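Long-range contact in PHOX (Pseudomonas fluorescens, PDB 4A9V), which hydrolyses phosphate monoesters as an alkaline phosphatase, using a complex iron-calcium cofactor held in a beta-propeller: residues 320-332 and 340-352. Sequence-based numbering, arbitrary orientation. Where two conformers were deposited one is given.
With EDO (1,2-ethanediol), chain H.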
# COMPACT_ATOMS: atom_id res chain seq x y z
N ASP A 320 -10.18 -1.24 17.96
CA ASP A 320 -11.64 -1.12 17.91
C ASP A 320 -12.17 0.14 18.59
O ASP A 320 -13.37 0.42 18.49
CB ASP A 320 -12.32 -2.34 18.54
CG ASP A 320 -12.27 -3.57 17.65
OD1 ASP A 320 -12.00 -3.46 16.44
OD2 ASP A 320 -12.59 -4.65 18.18
N HIS A 321 -11.32 0.86 19.30
CA HIS A 321 -11.76 2.00 20.11
C HIS A 321 -10.77 3.11 19.94
O HIS A 321 -9.57 2.89 20.06
CB HIS A 321 -11.86 1.61 21.58
CG HIS A 321 -12.69 0.38 21.83
ND1 HIS A 321 -14.04 0.40 21.79
CD2 HIS A 321 -12.32 -0.94 22.02
CE1 HIS A 321 -14.50 -0.84 21.98
NE2 HIS A 321 -13.45 -1.67 22.11
N GLY A 322 -11.28 4.31 19.71
CA GLY A 322 -10.43 5.48 19.52
C GLY A 322 -11.11 6.49 18.64
O GLY A 322 -12.33 6.63 18.67
N THR A 323 -10.29 7.34 18.03
CA THR A 323 -10.79 8.48 17.27
C THR A 323 -10.09 8.52 15.91
O THR A 323 -8.87 8.45 15.84
CB THR A 323 -10.53 9.80 18.00
OG1 THR A 323 -10.97 9.69 19.36
CG2 THR A 323 -11.26 10.94 17.32
N LEU A 324 -10.90 8.67 14.86
CA LEU A 324 -10.41 8.88 13.50
C LEU A 324 -10.46 10.36 13.15
O LEU A 324 -11.46 11.03 13.40
CB LEU A 324 -11.26 8.07 12.52
CG LEU A 324 -10.82 8.09 11.05
CD1 LEU A 324 -9.48 7.41 10.87
CD2 LEU A 324 -11.88 7.45 10.19
N TYR A 325 -9.34 10.86 12.63
CA TYR A 325 -9.18 12.25 12.21
C TYR A 325 -8.86 12.29 10.72
O TYR A 325 -8.35 11.33 10.16
CB TYR A 325 -8.02 12.90 12.96
CG TYR A 325 -8.17 12.92 14.46
CD1 TYR A 325 -7.74 11.86 15.25
CD2 TYR A 325 -8.65 14.06 15.10
CE1 TYR A 325 -7.83 11.91 16.63
CE2 TYR A 325 -8.76 14.11 16.48
CZ TYR A 325 -8.36 13.03 17.24
OH TYR A 325 -8.49 13.07 18.61
N VAL A 326 -9.03 13.47 10.14
CA VAL A 326 -8.64 13.73 8.76
C VAL A 326 -7.90 15.07 8.70
O VAL A 326 -8.12 15.94 9.54
CB VAL A 326 -9.87 13.71 7.83
CG1 VAL A 326 -10.78 14.90 8.07
CG2 VAL A 326 -9.43 13.62 6.37
N ALA A 327 -6.97 15.20 7.76
CA ALA A 327 -6.07 16.35 7.71
C ALA A 327 -6.64 17.52 6.91
O ALA A 327 -7.20 17.34 5.82
CB ALA A 327 -4.72 15.95 7.13
N ARG A 328 -6.32 18.72 7.39
CA ARG A 328 -6.39 19.94 6.60
C ARG A 328 -5.00 20.58 6.60
O ARG A 328 -4.30 20.54 7.61
CB ARG A 328 -7.43 20.91 7.18
CG ARG A 328 -7.73 22.10 6.28
CD ARG A 328 -8.63 23.13 6.94
NE ARG A 328 -9.96 22.61 7.19
CZ ARG A 328 -10.87 23.23 7.94
NH1 ARG A 328 -10.54 24.35 8.57
NH2 ARG A 328 -12.06 22.69 8.14
N PHE A 329 -4.57 21.06 5.44
CA PHE A 329 -3.27 21.72 5.30
C PHE A 329 -3.52 23.15 4.86
O PHE A 329 -4.32 23.38 3.95
CB PHE A 329 -2.44 21.03 4.21
CG PHE A 329 -2.12 19.59 4.51
CD1 PHE A 329 -3.00 18.58 4.15
CD2 PHE A 329 -0.94 19.23 5.14
CE1 PHE A 329 -2.74 17.26 4.45
CE2 PHE A 329 -0.67 17.90 5.44
CZ PHE A 329 -1.60 16.92 5.14
N ASP A 330 -2.81 24.10 5.47
CA ASP A 330 -2.92 25.49 5.05
C ASP A 330 -2.14 25.75 3.77
O ASP A 330 -1.62 24.84 3.14
CB ASP A 330 -2.53 26.45 6.19
CG ASP A 330 -1.02 26.55 6.44
OD1 ASP A 330 -0.20 26.07 5.62
OD2 ASP A 330 -0.67 27.19 7.44
N ALA A 331 -2.23 26.98 3.29
CA ALA A 331 -1.68 27.36 1.99
C ALA A 331 -0.16 27.38 1.98
O ALA A 331 0.45 27.49 0.93
CB ALA A 331 -2.23 28.71 1.57
N GLY A 332 0.44 27.41 3.17
CA GLY A 332 1.88 27.50 3.29
C GLY A 332 2.44 28.84 2.87
O GLY A 332 1.70 29.80 2.63
N LYS A 340 6.55 25.43 2.91
CA LYS A 340 6.36 25.06 4.33
C LYS A 340 5.01 25.66 4.83
O LYS A 340 4.73 26.83 4.54
CB LYS A 340 7.50 25.64 5.20
CG LYS A 340 8.92 25.17 4.86
CD LYS A 340 9.99 25.97 5.61
CE LYS A 340 11.41 25.53 5.27
NZ LYS A 340 11.98 26.21 4.07
N GLY A 341 4.31 24.97 5.74
CA GLY A 341 3.15 25.55 6.39
C GLY A 341 2.74 24.79 7.64
O GLY A 341 3.55 24.10 8.25
N GLN A 342 1.48 25.00 8.03
CA GLN A 342 0.88 24.33 9.17
C GLN A 342 -0.35 23.55 8.71
O GLN A 342 -0.94 23.85 7.67
CB GLN A 342 0.43 25.35 10.23
CG GLN A 342 1.58 26.06 10.93
CD GLN A 342 2.18 25.25 12.07
OE1 GLN A 342 3.40 25.13 12.19
NE2 GLN A 342 1.33 24.81 12.98
N GLY A 343 -0.74 22.56 9.50
CA GLY A 343 -1.97 21.84 9.26
C GLY A 343 -2.57 21.34 10.56
O GLY A 343 -2.05 21.60 11.65
N GLN A 344 -3.68 20.63 10.43
CA GLN A 344 -4.42 20.16 11.59
C GLN A 344 -5.14 18.87 11.30
O GLN A 344 -5.42 18.52 10.15
CB GLN A 344 -5.43 21.22 12.04
CG GLN A 344 -6.50 21.50 11.01
CD GLN A 344 -7.41 22.63 11.41
OE1 GLN A 344 -8.20 22.51 12.35
NE2 GLN A 344 -7.35 23.73 10.66
N TRP A 345 -5.46 18.17 12.38
CA TRP A 345 -6.30 16.98 12.38
C TRP A 345 -7.68 17.33 12.87
O TRP A 345 -7.82 17.96 13.93
CB TRP A 345 -5.68 15.92 13.29
CG TRP A 345 -4.36 15.42 12.80
CD1 TRP A 345 -3.10 15.68 13.33
CD2 TRP A 345 -4.12 14.69 11.56
NE1 TRP A 345 -2.12 15.13 12.54
CE2 TRP A 345 -2.68 14.52 11.46
CE3 TRP A 345 -4.94 14.09 10.62
CZ2 TRP A 345 -2.10 13.85 10.40
CZ3 TRP A 345 -4.34 13.42 9.56
CH2 TRP A 345 -2.95 13.29 9.46
N ILE A 346 -8.70 16.86 12.16
CA ILE A 346 -10.09 17.18 12.46
C ILE A 346 -10.85 15.88 12.68
O ILE A 346 -10.79 14.96 11.87
CB ILE A 346 -10.74 17.97 11.31
CG1 ILE A 346 -9.95 19.24 11.01
CG2 ILE A 346 -12.19 18.30 11.65
CD1 ILE A 346 -10.39 19.97 9.76
N GLU A 347 -11.55 15.79 13.81
CA GLU A 347 -12.20 14.57 14.26
C GLU A 347 -13.40 14.18 13.39
O GLU A 347 -14.27 15.01 13.10
CB GLU A 347 -12.66 14.83 15.69
CG GLU A 347 -13.20 13.65 16.46
CD GLU A 347 -13.57 14.05 17.87
OE1 GLU A 347 -12.98 15.03 18.40
OE2 GLU A 347 -14.20 13.23 18.54
N LEU A 348 -13.51 12.90 13.07
CA LEU A 348 -14.67 12.34 12.41
C LEU A 348 -15.49 11.56 13.43
O LEU A 348 -15.31 10.36 13.62
CB LEU A 348 -14.24 11.44 11.25
CG LEU A 348 -13.36 12.13 10.20
CD1 LEU A 348 -13.02 11.15 9.09
CD2 LEU A 348 -14.03 13.38 9.65
N THR A 349 -16.37 12.30 14.10
CA THR A 349 -17.13 11.79 15.23
C THR A 349 -18.57 12.25 15.09
O THR A 349 -18.84 13.44 14.98
CB THR A 349 -16.55 12.32 16.55
OG1 THR A 349 -15.24 11.78 16.74
CG2 THR A 349 -17.44 11.95 17.74
N HIS A 350 -19.50 11.30 15.09
CA HIS A 350 -20.91 11.64 15.02
C HIS A 350 -21.27 12.59 16.13
O HIS A 350 -20.95 12.34 17.29
CB HIS A 350 -21.75 10.38 15.12
CG HIS A 350 -23.20 10.61 14.83
ND1 HIS A 350 -24.07 10.98 15.78
CD2 HIS A 350 -23.88 10.70 13.62
CE1 HIS A 350 -25.28 11.17 15.23
NE2 HIS A 350 -25.17 10.97 13.90
N GLY A 351 -21.91 13.69 15.77
CA GLY A 351 -22.30 14.72 16.74
C GLY A 351 -21.33 15.89 16.85
O GLY A 351 -21.53 16.78 17.67
N LYS A 352 -20.21 15.80 16.14
CA LYS A 352 -19.21 16.87 16.16
C LYS A 352 -18.93 17.39 14.75
O LYS A 352 -19.06 16.65 13.78
CB LYS A 352 -17.90 16.36 16.78
CG LYS A 352 -17.99 16.04 18.27
CD LYS A 352 -16.60 15.81 18.84
CE LYS A 352 -16.63 15.60 20.35
NZ LYS A 352 -15.29 15.23 20.87
C1 EDO H . -14.31 4.18 18.01
O1 EDO H . -14.21 4.34 19.44
C2 EDO H . -15.23 5.26 17.44
O2 EDO H . -15.34 5.15 16.01
O HOH W 1 -13.74 8.49 15.06
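Thr323 meets Glu347 through its methyl, CG2 lying 3.4 Å from Glu347 CG and over one face of the Tyr325 ring; a small beta-branched residue suits this extended strand start. At Leu324 the carbonyl accepts from Leu348 N, and the branched apolar side chain, buried, touches Leu348 CD1 with CD2. The long Tyr325 side chain lets its ring reach the other strand obliquely, CD2 3.6 Å from Glu347 N, while its CB packs on Trp345 CB. On the sheet's other face, Val326 pairs with Ile346 by two backbone bonds, and its compact apolar branch packs on Leu348, CG1 to Leu348 CD2 3.9 Å. Strands 322-329 and 340-347 form a beta hairpin in an antiparallel sheet of this beta-propeller protein, between strands 296-303 and 443-451. Ala327 is small enough to let the Trp345 indole come close, CB to CZ3 3.5 Å. Arg328, bent at chi3 (-65°), is long enough to lay one guanidinium face on Ile346 CD1 while NE and NH2 donate hydrogen bonds to Gly379 O and Val378 O. Opposite Phe329, Gly343 lacks a CB, which would strike Arg328 O. Asp330 takes Gln342 N from above its carboxylate plane, OD2 at 3.1 Å, and OD1 accepts from Gly332 N in an Asx turn and from Trp446 NE1; an alanine here would probably leave these NH groups without their acceptor and the turn at Gly332 less firmly fixed, though Asp330 N would still bond Gln342 O.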